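Local coordinates for uncharacterized protein (Legionella pneumophila subsp. pneumophila, PDB 4WRP) that is of unknown function but is probably a Legionella effector with a peptidase-like region, of which this chain is the C-terminal DUF5617 domain, at residues Glu34-Arg42 with Asp83-Val94; His71-Glu81 with Leu93-Ala101. All coordinates share one frame; numbering follows the deposited sequence.

Interaction 1. Residues Glu34-Arg42 with Asp83-Val94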
loop_
_atom_site.group_PDB
_atom_site.type_symbol
_atom_site.label_atom_id
_atom_site.label_comp_id
_atom_site.label_asym_id
_atom_site.label_seq_id
_atom_site.Cartn_x
_atom_site.Cartn_y
_atom_site.Cartn_z
ATOM N N GLU A 34 15.403 8.323 -12.700
ATOM C CA GLU A 34 14.333 7.538 -12.153
ATOM C C GLU A 34 14.817 6.708 -10.982
ATOM O O GLU A 34 14.099 6.578 -10.002
ATOM C CB GLU A 34 13.694 6.658 -13.239
ATOM C CG GLU A 34 12.872 7.449 -14.239
ATOM C CD GLU A 34 11.737 8.220 -13.578
ATOM O OE1 GLU A 34 11.035 7.652 -12.718
ATOM O OE2 GLU A 34 11.581 9.424 -13.873
ATOM N N TYR A 35 16.035 6.189 -11.050
ATOM C CA TYR A 35 16.555 5.385 -9.929
ATOM C C TYR A 35 16.523 6.146 -8.603
ATOM O O TYR A 35 16.267 5.579 -7.571
ATOM C CB TYR A 35 17.999 4.898 -10.189
ATOM C CG TYR A 35 18.646 4.375 -8.940
ATOM C CD1 TYR A 35 18.498 3.027 -8.556
ATOM C CD2 TYR A 35 19.384 5.242 -8.093
ATOM C CE1 TYR A 35 19.098 2.544 -7.386
ATOM C CE2 TYR A 35 19.961 4.777 -6.916
ATOM C CZ TYR A 35 19.817 3.425 -6.563
ATOM O OH TYR A 35 20.386 2.981 -5.390
ATOM N N LYS A 36 16.806 7.439 -8.647
ATOM C CA LYS A 36 16.825 8.235 -7.465
ATOM C C LYS A 36 15.401 8.358 -6.909
ATOM O O LYS A 36 15.211 8.312 -5.708
ATOM C CB LYS A 36 17.431 9.614 -7.778
ATOM C CG LYS A 36 17.664 10.487 -6.565
ATOM C CD LYS A 36 18.515 11.710 -6.906
ATOM C CE LYS A 36 18.877 12.523 -5.661
ATOM N NZ LYS A 36 18.330 13.913 -5.679
ATOM N N LYS A 37 14.401 8.479 -7.776
ATOM C CA LYS A 37 13.016 8.553 -7.294
ATOM C C LYS A 37 12.544 7.222 -6.657
ATOM O O LYS A 37 11.979 7.203 -5.572
ATOM C CB LYS A 37 12.095 8.931 -8.417
ATOM C CG LYS A 37 12.385 10.356 -8.951
ATOM C CD LYS A 37 11.615 10.594 -10.235
ATOM C CE LYS A 37 12.164 11.801 -10.960
ATOM N NZ LYS A 37 11.261 12.077 -12.106
ATOM N N ILE A 38 12.755 6.146 -7.385
ATOM C CA ILE A 38 12.432 4.791 -6.930
ATOM C C ILE A 38 13.086 4.495 -5.620
ATOM O O ILE A 38 12.446 3.985 -4.730
ATOM C CB ILE A 38 12.851 3.772 -8.009
ATOM C CG1 ILE A 38 11.925 3.960 -9.219
ATOM C CG2 ILE A 38 12.751 2.338 -7.498
ATOM C CD1 ILE A 38 12.295 3.153 -10.457
ATOM N N HIS A 39 14.365 4.820 -5.467
ATOM C CA HIS A 39 15.033 4.585 -4.195
ATOM C C HIS A 39 14.464 5.372 -3.010
ATOM O O HIS A 39 14.304 4.813 -1.932
ATOM C CB HIS A 39 16.552 4.822 -4.256
ATOM C CG HIS A 39 17.275 4.199 -3.096
ATOM N ND1 HIS A 39 17.849 4.950 -2.084
ATOM C CD2 HIS A 39 17.436 2.903 -2.741
ATOM C CE1 HIS A 39 18.368 4.141 -1.180
ATOM N NE2 HIS A 39 18.139 2.893 -1.561
ATOM N N ALA A 40 14.141 6.642 -3.201
ATOM C CA ALA A 40 13.520 7.436 -2.151
ATOM C C ALA A 40 12.162 6.851 -1.744
ATOM O O ALA A 40 11.857 6.727 -0.554
ATOM C CB ALA A 40 13.364 8.902 -2.617
ATOM N N ILE A 41 11.382 6.418 -2.741
ATOM C CA ILE A 41 10.116 5.778 -2.464
ATOM C C ILE A 41 10.359 4.473 -1.734
ATOM O O ILE A 41 9.681 4.132 -0.761
ATOM C CB ILE A 41 9.351 5.495 -3.771
ATOM C CG1 ILE A 41 8.892 6.818 -4.365
ATOM C CG2 ILE A 41 8.146 4.591 -3.507
ATOM C CD1 ILE A 41 8.405 6.712 -5.784
ATOM N N ARG A 42 11.319 3.718 -2.206
ATOM C CA ARG A 42 11.639 2.444 -1.515
ATOM C C ARG A 42 11.979 2.648 -0.036
ATOM O O ARG A 42 11.492 1.930 0.871
ATOM C CB ARG A 42 12.793 1.756 -2.203
ATOM C CG ARG A 42 13.034 0.361 -1.610
ATOM C CD ARG A 42 14.445 -0.159 -1.806
ATOM N NE ARG A 42 14.532 -1.514 -1.209
ATOM C CZ ARG A 42 14.678 -1.771 0.096
ATOM N NH1 ARG A 42 14.789 -0.772 0.972
ATOM N NH2 ARG A 42 14.733 -3.044 0.550
ATOM N N ASP A 83 13.079 -4.528 -5.212
ATOM C CA ASP A 83 14.392 -5.135 -5.044
ATOM C C ASP A 83 14.670 -6.052 -6.190
ATOM O O ASP A 83 15.799 -6.147 -6.641
ATOM C CB ASP A 83 14.474 -5.841 -3.678
ATOM C CG ASP A 83 14.542 -4.813 -2.522
ATOM O OD1 ASP A 83 14.899 -3.649 -2.817
ATOM O OD2 ASP A 83 14.198 -5.111 -1.357
ATOM N N ALA A 84 13.610 -6.687 -6.704
ATOM C CA ALA A 84 13.735 -7.615 -7.801
ATOM C C ALA A 84 13.865 -6.903 -9.113
ATOM O O ALA A 84 14.081 -7.529 -10.108
ATOM C CB ALA A 84 12.552 -8.544 -7.824
ATOM N N GLY A 85 13.804 -5.584 -9.134
ATOM C CA GLY A 85 14.056 -4.843 -10.368
ATOM C C GLY A 85 12.833 -4.709 -11.246
ATOM O O GLY A 85 12.977 -4.462 -12.409
ATOM N N ASN A 86 11.635 -4.856 -10.717
ATOM C CA ASN A 86 10.420 -4.756 -11.552
ATOM C C ASN A 86 10.057 -3.352 -12.059
ATOM O O ASN A 86 9.326 -3.241 -13.053
ATOM C CB ASN A 86 9.212 -5.328 -10.840
ATOM C CG ASN A 86 9.227 -6.819 -10.817
ATOM O OD1 ASN A 86 9.057 -7.474 -11.838
ATOM N ND2 ASN A 86 9.337 -7.363 -9.662
ATOM N N TYR A 87 10.570 -2.311 -11.407
ATOM C CA TYR A 87 10.226 -0.933 -11.750
ATOM C C TYR A 87 11.419 -0.205 -12.312
ATOM O O TYR A 87 12.496 -0.168 -11.692
ATOM C CB TYR A 87 9.653 -0.191 -10.539
ATOM C CG TYR A 87 8.490 -0.930 -9.969
ATOM C CD1 TYR A 87 7.227 -0.844 -10.577
ATOM C CD2 TYR A 87 8.654 -1.814 -8.915
ATOM C CE1 TYR A 87 6.172 -1.571 -10.116
ATOM C CE2 TYR A 87 7.592 -2.553 -8.453
ATOM C CZ TYR A 87 6.349 -2.413 -9.073
ATOM O OH TYR A 87 5.294 -3.151 -8.663
ATOM N N THR A 88 11.229 0.346 -13.503
ATOM C CA THR A 88 12.204 1.229 -14.152
ATOM C C THR A 88 11.791 2.698 -14.108
ATOM O O THR A 88 12.640 3.568 -14.227
ATOM C CB THR A 88 12.445 0.823 -15.619
ATOM O OG1 THR A 88 11.251 1.019 -16.355
ATOM C CG2 THR A 88 12.812 -0.663 -15.731
ATOM N N THR A 89 10.515 2.987 -13.878
ATOM C CA THR A 89 10.076 4.360 -13.585
ATOM C C THR A 89 9.341 4.465 -12.272
ATOM O O THR A 89 8.653 3.519 -11.816
ATOM C CB THR A 89 9.156 4.924 -14.694
ATOM O OG1 THR A 89 7.892 4.221 -14.680
ATOM C CG2 THR A 89 9.835 4.763 -16.071
ATOM N N SER A 90 9.457 5.638 -11.659
ATOM C CA SER A 90 8.746 5.913 -10.439
ATOM C C SER A 90 7.239 6.013 -10.695
ATOM O O SER A 90 6.427 5.689 -9.829
ATOM C CB SER A 90 9.257 7.204 -9.814
ATOM O OG SER A 90 8.997 8.288 -10.686
ATOM N N ARG A 91 6.867 6.429 -11.895
ATOM C CA ARG A 91 5.461 6.439 -12.301
ATOM C C ARG A 91 4.789 5.070 -12.223
ATOM O O ARG A 91 3.667 4.949 -11.725
ATOM C CB ARG A 91 5.333 7.035 -13.718
ATOM C CG ARG A 91 3.998 6.832 -14.366
ATOM C CD ARG A 91 3.949 7.447 -15.787
ATOM N NE ARG A 91 4.604 8.764 -15.849
ATOM C CZ ARG A 91 5.870 9.000 -16.213
ATOM N NH1 ARG A 91 6.320 10.260 -16.194
ATOM N NH2 ARG A 91 6.686 8.008 -16.592
ATOM N N ALA A 92 5.457 4.034 -12.700
ATOM C CA ALA A 92 4.905 2.682 -12.592
ATOM C C ALA A 92 4.810 2.236 -11.164
ATOM O O ALA A 92 3.855 1.583 -10.781
ATOM C CB ALA A 92 5.759 1.684 -13.351
ATOM N N LEU A 93 5.843 2.522 -10.380
ATOM C CA LEU A 93 5.826 2.182 -8.944
ATOM C C LEU A 93 4.663 2.850 -8.221
ATOM O O LEU A 93 3.963 2.219 -7.414
ATOM C CB LEU A 93 7.162 2.536 -8.308
ATOM C CG LEU A 93 7.326 2.311 -6.815
ATOM C CD1 LEU A 93 6.891 0.867 -6.433
ATOM C CD2 LEU A 93 8.773 2.584 -6.406
ATOM N N VAL A 94 4.437 4.155 -8.460
ATOM C CA VAL A 94 3.312 4.749 -7.800
ATOM C C VAL A 94 1.944 4.305 -8.328
ATOM O O VAL A 94 0.964 4.305 -7.572
ATOM C CB VAL A 94 3.361 6.273 -7.662
ATOM C CG1 VAL A 94 4.684 6.726 -7.053
ATOM C CG2 VAL A 94 3.075 6.925 -8.961
HETATM O O HOH W 1 8.510 8.465 -13.603
#
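Glu34 grips the start of helix 90-98 through one carboxylate oxygen. Its OE1 accepts the backbone N of Ser90 at 2.8 Å, nearly straight (177°) and close to the line of the C-O bond, and takes Ser90 OG at 2.9 Å on its syn side; a water that also accepts from Arg91 N donates to the same oxygen. Three donors thus hold OE1, and the carboxylate lies where the first-turn amides point, an arrangement that should favour its charged form. The bend at chi2 (-59°) folds the Glu34 carboxylate back over Ser90, whose side chain fits as a knob among Glu34, Lys37, Ile38 and Ile41. Thr89 is the N-cap, its OG1 accepting from Ala92 N. One turn on along helix 34-49, Ile38 CD1 rests against the Tyr87-Thr89 backbone, 3.5 Å from Tyr87 O, while Ile41 CG2 meets Leu93 CD2 tip to tip at 3.6 Å. At the far end Arg42, extended from CG to NE, holds Asp83 side-on: NE reaches OD1 at 2.7 Å and NH2 reaches OD2 at 2.9 Å, with the two planes only 23° apart. Lys37 NZ divides itself between a salt bridge to Glu34 OE2 and a bond to Arg30 O. Ile38 and Leu93 both touch Ile82 of helix 68-83, and Ile41 packs on Phe17 and Met21 of helix 6-21.

Interaction 2. Residues His71-Glu81 with Leu93-Ala101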
loop_
_atom_site.group_PDB
_atom_site.type_symbol
_atom_site.label_atom_id
_atom_site.label_comp_id
_atom_site.label_asym_id
_atom_site.label_seq_id
_atom_site.Cartn_x
_atom_site.Cartn_y
_atom_site.Cartn_z
ATOM N N HIS A 71 -1.968 -4.453 5.250
ATOM C CA HIS A 71 -1.497 -3.427 4.319
ATOM C C HIS A 71 0.028 -3.378 4.285
ATOM O O HIS A 71 0.622 -3.340 3.226
ATOM C CB HIS A 71 -2.069 -2.104 4.685
ATOM C CG HIS A 71 -1.875 -1.067 3.639
ATOM N ND1 HIS A 71 -0.760 -0.269 3.603
ATOM C CD2 HIS A 71 -2.650 -0.673 2.602
ATOM C CE1 HIS A 71 -0.834 0.553 2.575
ATOM N NE2 HIS A 71 -1.982 0.341 1.962
ATOM N N VAL A 72 0.639 -3.450 5.457
ATOM C CA VAL A 72 2.079 -3.605 5.605
ATOM C C VAL A 72 2.582 -4.854 4.861
ATOM O O VAL A 72 3.566 -4.763 4.148
ATOM C CB VAL A 72 2.462 -3.581 7.098
ATOM C CG1 VAL A 72 3.851 -4.163 7.394
ATOM C CG2 VAL A 72 2.327 -2.149 7.612
ATOM N N LYS A 73 1.911 -5.999 5.009
ATOM C CA LYS A 73 2.268 -7.194 4.219
ATOM C C LYS A 73 2.290 -6.894 2.698
ATOM O O LYS A 73 3.231 -7.257 2.017
ATOM C CB LYS A 73 1.310 -8.319 4.513
ATOM C CG LYS A 73 1.823 -9.734 4.271
ATOM C CD LYS A 73 1.866 -10.181 2.808
ATOM C CE LYS A 73 0.492 -10.308 2.149
ATOM N NZ LYS A 73 0.578 -10.734 0.712
ATOM N N VAL A 74 1.262 -6.238 2.169
ATOM C CA VAL A 74 1.253 -5.905 0.739
ATOM C C VAL A 74 2.415 -4.971 0.370
ATOM O O VAL A 74 3.111 -5.207 -0.625
ATOM C CB VAL A 74 -0.122 -5.323 0.329
ATOM C CG1 VAL A 74 -0.137 -4.939 -1.149
ATOM C CG2 VAL A 74 -1.201 -6.387 0.623
ATOM N N VAL A 75 2.646 -3.918 1.168
ATOM C CA VAL A 75 3.720 -2.954 0.875
ATOM C C VAL A 75 5.076 -3.662 0.969
ATOM O O VAL A 75 5.948 -3.475 0.167
ATOM C CB VAL A 75 3.605 -1.735 1.765
ATOM C CG1 VAL A 75 4.796 -0.824 1.616
ATOM C CG2 VAL A 75 2.337 -0.955 1.389
ATOM N N ASP A 76 5.211 -4.578 1.896
ATOM C CA ASP A 76 6.436 -5.382 1.963
ATOM C C ASP A 76 6.674 -6.218 0.685
ATOM O O ASP A 76 7.811 -6.319 0.202
ATOM C CB ASP A 76 6.367 -6.247 3.198
ATOM C CG ASP A 76 7.685 -6.847 3.525
ATOM O OD1 ASP A 76 8.561 -6.098 4.032
ATOM O OD2 ASP A 76 7.846 -8.046 3.190
ATOM N N ASP A 77 5.607 -6.778 0.113
ATOM C CA ASP A 77 5.716 -7.455 -1.188
ATOM C C ASP A 77 6.107 -6.452 -2.279
ATOM O O ASP A 77 6.865 -6.761 -3.194
ATOM C CB ASP A 77 4.393 -8.077 -1.610
ATOM C CG ASP A 77 3.979 -9.272 -0.756
ATOM O OD1 ASP A 77 4.821 -9.834 -0.014
ATOM O OD2 ASP A 77 2.767 -9.619 -0.828
ATOM N N ILE A 78 5.585 -5.232 -2.216
ATOM C CA ILE A 78 5.990 -4.252 -3.247
ATOM C C ILE A 78 7.498 -3.900 -3.109
ATOM O O ILE A 78 8.241 -3.775 -4.093
ATOM C CB ILE A 78 5.050 -3.029 -3.214
ATOM C CG1 ILE A 78 3.635 -3.461 -3.595
ATOM C CG2 ILE A 78 5.559 -1.926 -4.105
ATOM C CD1 ILE A 78 2.570 -2.386 -3.389
ATOM N N VAL A 79 7.976 -3.705 -1.897
ATOM C CA VAL A 79 9.388 -3.428 -1.677
ATOM C C VAL A 79 10.230 -4.575 -2.250
ATOM O O VAL A 79 11.237 -4.368 -2.911
ATOM C CB VAL A 79 9.682 -3.219 -0.204
ATOM C CG1 VAL A 79 11.191 -3.222 0.074
ATOM C CG2 VAL A 79 9.024 -1.914 0.262
ATOM N N LYS A 80 9.781 -5.785 -2.054
ATOM C CA LYS A 80 10.466 -6.889 -2.695
ATOM C C LYS A 80 10.436 -6.802 -4.232
ATOM O O LYS A 80 11.407 -7.123 -4.876
ATOM C CB LYS A 80 9.856 -8.172 -2.239
ATOM C CG LYS A 80 10.774 -9.357 -2.419
ATOM C CD LYS A 80 10.293 -10.532 -1.571
ATOM C CE LYS A 80 10.310 -11.847 -2.355
ATOM N NZ LYS A 80 9.183 -12.747 -1.945
ATOM N N GLU A 81 9.321 -6.361 -4.813
ATOM C CA GLU A 81 9.245 -6.161 -6.239
ATOM C C GLU A 81 10.229 -5.108 -6.730
ATOM O O GLU A 81 10.767 -5.224 -7.855
ATOM C CB GLU A 81 7.795 -5.771 -6.676
ATOM C CG GLU A 81 6.763 -6.892 -6.555
ATOM C CD GLU A 81 5.308 -6.337 -6.732
ATOM O OE1 GLU A 81 5.088 -5.131 -7.102
ATOM O OE2 GLU A 81 4.376 -7.116 -6.435
ATOM N N LEU A 93 5.843 2.522 -10.380
ATOM C CA LEU A 93 5.826 2.182 -8.944
ATOM C C LEU A 93 4.663 2.850 -8.221
ATOM O O LEU A 93 3.963 2.219 -7.414
ATOM C CB LEU A 93 7.162 2.536 -8.308
ATOM C CG LEU A 93 7.326 2.311 -6.815
ATOM C CD1 LEU A 93 6.891 0.867 -6.433
ATOM C CD2 LEU A 93 8.773 2.584 -6.406
ATOM N N VAL A 94 4.437 4.155 -8.460
ATOM C CA VAL A 94 3.312 4.749 -7.800
ATOM C C VAL A 94 1.944 4.305 -8.328
ATOM O O VAL A 94 0.964 4.305 -7.572
ATOM C CB VAL A 94 3.361 6.273 -7.662
ATOM C CG1 VAL A 94 4.684 6.726 -7.053
ATOM C CG2 VAL A 94 3.075 6.925 -8.961
ATOM N N ASP A 95 1.845 3.882 -9.586
ATOM C CA ASP A 95 0.597 3.215 -10.031
ATOM C C ASP A 95 0.363 1.917 -9.274
ATOM O O ASP A 95 -0.770 1.610 -8.938
ATOM C CB ASP A 95 0.592 2.924 -11.534
ATOM C CG ASP A 95 0.355 4.217 -12.392
ATOM O OD1 ASP A 95 -0.274 5.166 -11.888
ATOM O OD2 ASP A 95 0.780 4.262 -13.561
ATOM N N ARG A 96 1.414 1.150 -9.044
ATOM C CA ARG A 96 1.279 -0.078 -8.262
ATOM C C ARG A 96 0.737 0.256 -6.881
ATOM O O ARG A 96 -0.196 -0.390 -6.408
ATOM C CB ARG A 96 2.625 -0.820 -8.169
ATOM C CG ARG A 96 2.618 -2.047 -7.253
ATOM C CD ARG A 96 2.023 -3.320 -7.913
ATOM N NE ARG A 96 2.294 -4.510 -7.091
ATOM C CZ ARG A 96 1.512 -5.053 -6.146
ATOM N NH1 ARG A 96 0.275 -4.632 -5.866
ATOM N NH2 ARG A 96 1.985 -6.088 -5.460
ATOM N N LEU A 97 1.307 1.283 -6.229
ATOM C CA LEU A 97 0.880 1.659 -4.888
ATOM C C LEU A 97 -0.543 2.152 -4.897
ATOM O O LEU A 97 -1.367 1.803 -4.023
ATOM C CB LEU A 97 1.809 2.690 -4.267
ATOM C CG LEU A 97 3.208 2.182 -3.993
ATOM C CD1 LEU A 97 4.165 3.345 -3.826
ATOM C CD2 LEU A 97 3.236 1.300 -2.742
ATOM N N ASP A 98 -0.872 2.869 -5.934
ATOM C CA ASP A 98 -2.195 3.482 -6.035
ATOM C C ASP A 98 -3.256 2.420 -6.016
ATOM O O ASP A 98 -4.214 2.508 -5.279
ATOM C CB ASP A 98 -2.286 4.232 -7.352
ATOM C CG ASP A 98 -3.082 5.477 -7.256
ATOM O OD1 ASP A 98 -3.776 5.670 -6.225
ATOM O OD2 ASP A 98 -3.022 6.264 -8.250
ATOM N N ASN A 99 -3.000 1.345 -6.765
ATOM C CA ASN A 99 -3.988 0.318 -7.048
ATOM C C ASN A 99 -3.876 -0.960 -6.202
ATOM O O ASN A 99 -4.475 -1.991 -6.560
ATOM C CB ASN A 99 -3.821 -0.025 -8.527
ATOM C CG ASN A 99 -4.255 1.129 -9.412
ATOM O OD1 ASN A 99 -5.394 1.536 -9.350
ATOM N ND2 ASN A 99 -3.371 1.642 -10.219
ATOM N N LEU A 100 -3.133 -0.917 -5.104
ATOM C CA LEU A 100 -2.833 -2.148 -4.383
ATOM C C LEU A 100 -4.066 -2.696 -3.676
ATOM O O LEU A 100 -4.098 -3.875 -3.341
ATOM C CB LEU A 100 -1.645 -2.001 -3.417
ATOM C CG LEU A 100 -1.823 -1.152 -2.177
ATOM C CD1 LEU A 100 -2.597 -1.907 -1.110
ATOM C CD2 LEU A 100 -0.472 -0.707 -1.659
ATOM N N ALA A 101 -5.087 -1.881 -3.478
ATOM C CA ALA A 101 -6.239 -2.353 -2.724
ATOM C C ALA A 101 -7.324 -2.956 -3.602
ATOM O O ALA A 101 -8.249 -3.544 -3.106
ATOM C CB ALA A 101 -6.815 -1.255 -1.850
#
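The Arg96 guanidinium has Ile78 over one face, with CG1 3.5 Å above its plane and toward the rim, and the carboxylate of Glu81 at its edge. The grip there is side-on: NE donates to OE1 at 2.9 Å, on its syn lone pair, and NH2 to OE2 at 2.8 Å, the two planes being 32° apart. A bend at chi2 (81°) swings the Arg96 chain across to Glu81, whose OE1 also bonds Tyr87 OH. The His71 ring is met obliquely by Leu100 CD1, 3.9 Å from NE2; its nitrogens are engaged by Tyr48 and His10. These contacts join two antiparallel helices of an all-helical domain, their local axes 161° apart in direction and 11.2 Å apart at closest approach, a spacing bridged chiefly by Arg96, Ile78 and Leu100. Between the polar ends, Ile78 fans out its branches: CD1 lies 3.8 Å from Leu97 CD2 and also touches Leu100 CD2, while CG2 reaches Leu93 CD1. Leu100 fills the His71 end of the interface, its CD1 at 3.9 Å from Val74 CG1. Leu97 continues on to Phe17 of helix 6-21, and Leu100 to His10.

Interactions 1 and 2 have centres about 12 Å apart and share helix 90-98, whose Leu93 serves both. Along the chain their segments alternate: 34-42, then 71-81, then 83-94 and 93-101, so helix 90-98 packs against helix 34-49 near its start and against helix 68-83 farther on. The contacts also touch directly, as Asn86 N lies 3.0 Å from Glu81 O, a probable hydrogen bond, and Arg42 NH2 lies 3.6 Å from Val79 CG1. Interaction 2 is buried, about 4 Å from the chain centre, whereas interaction 1 is partly buried at about 14 Å. Together they tie helices 34-49, 68-83 and 90-98 into one helical unit within the DUF5617 region.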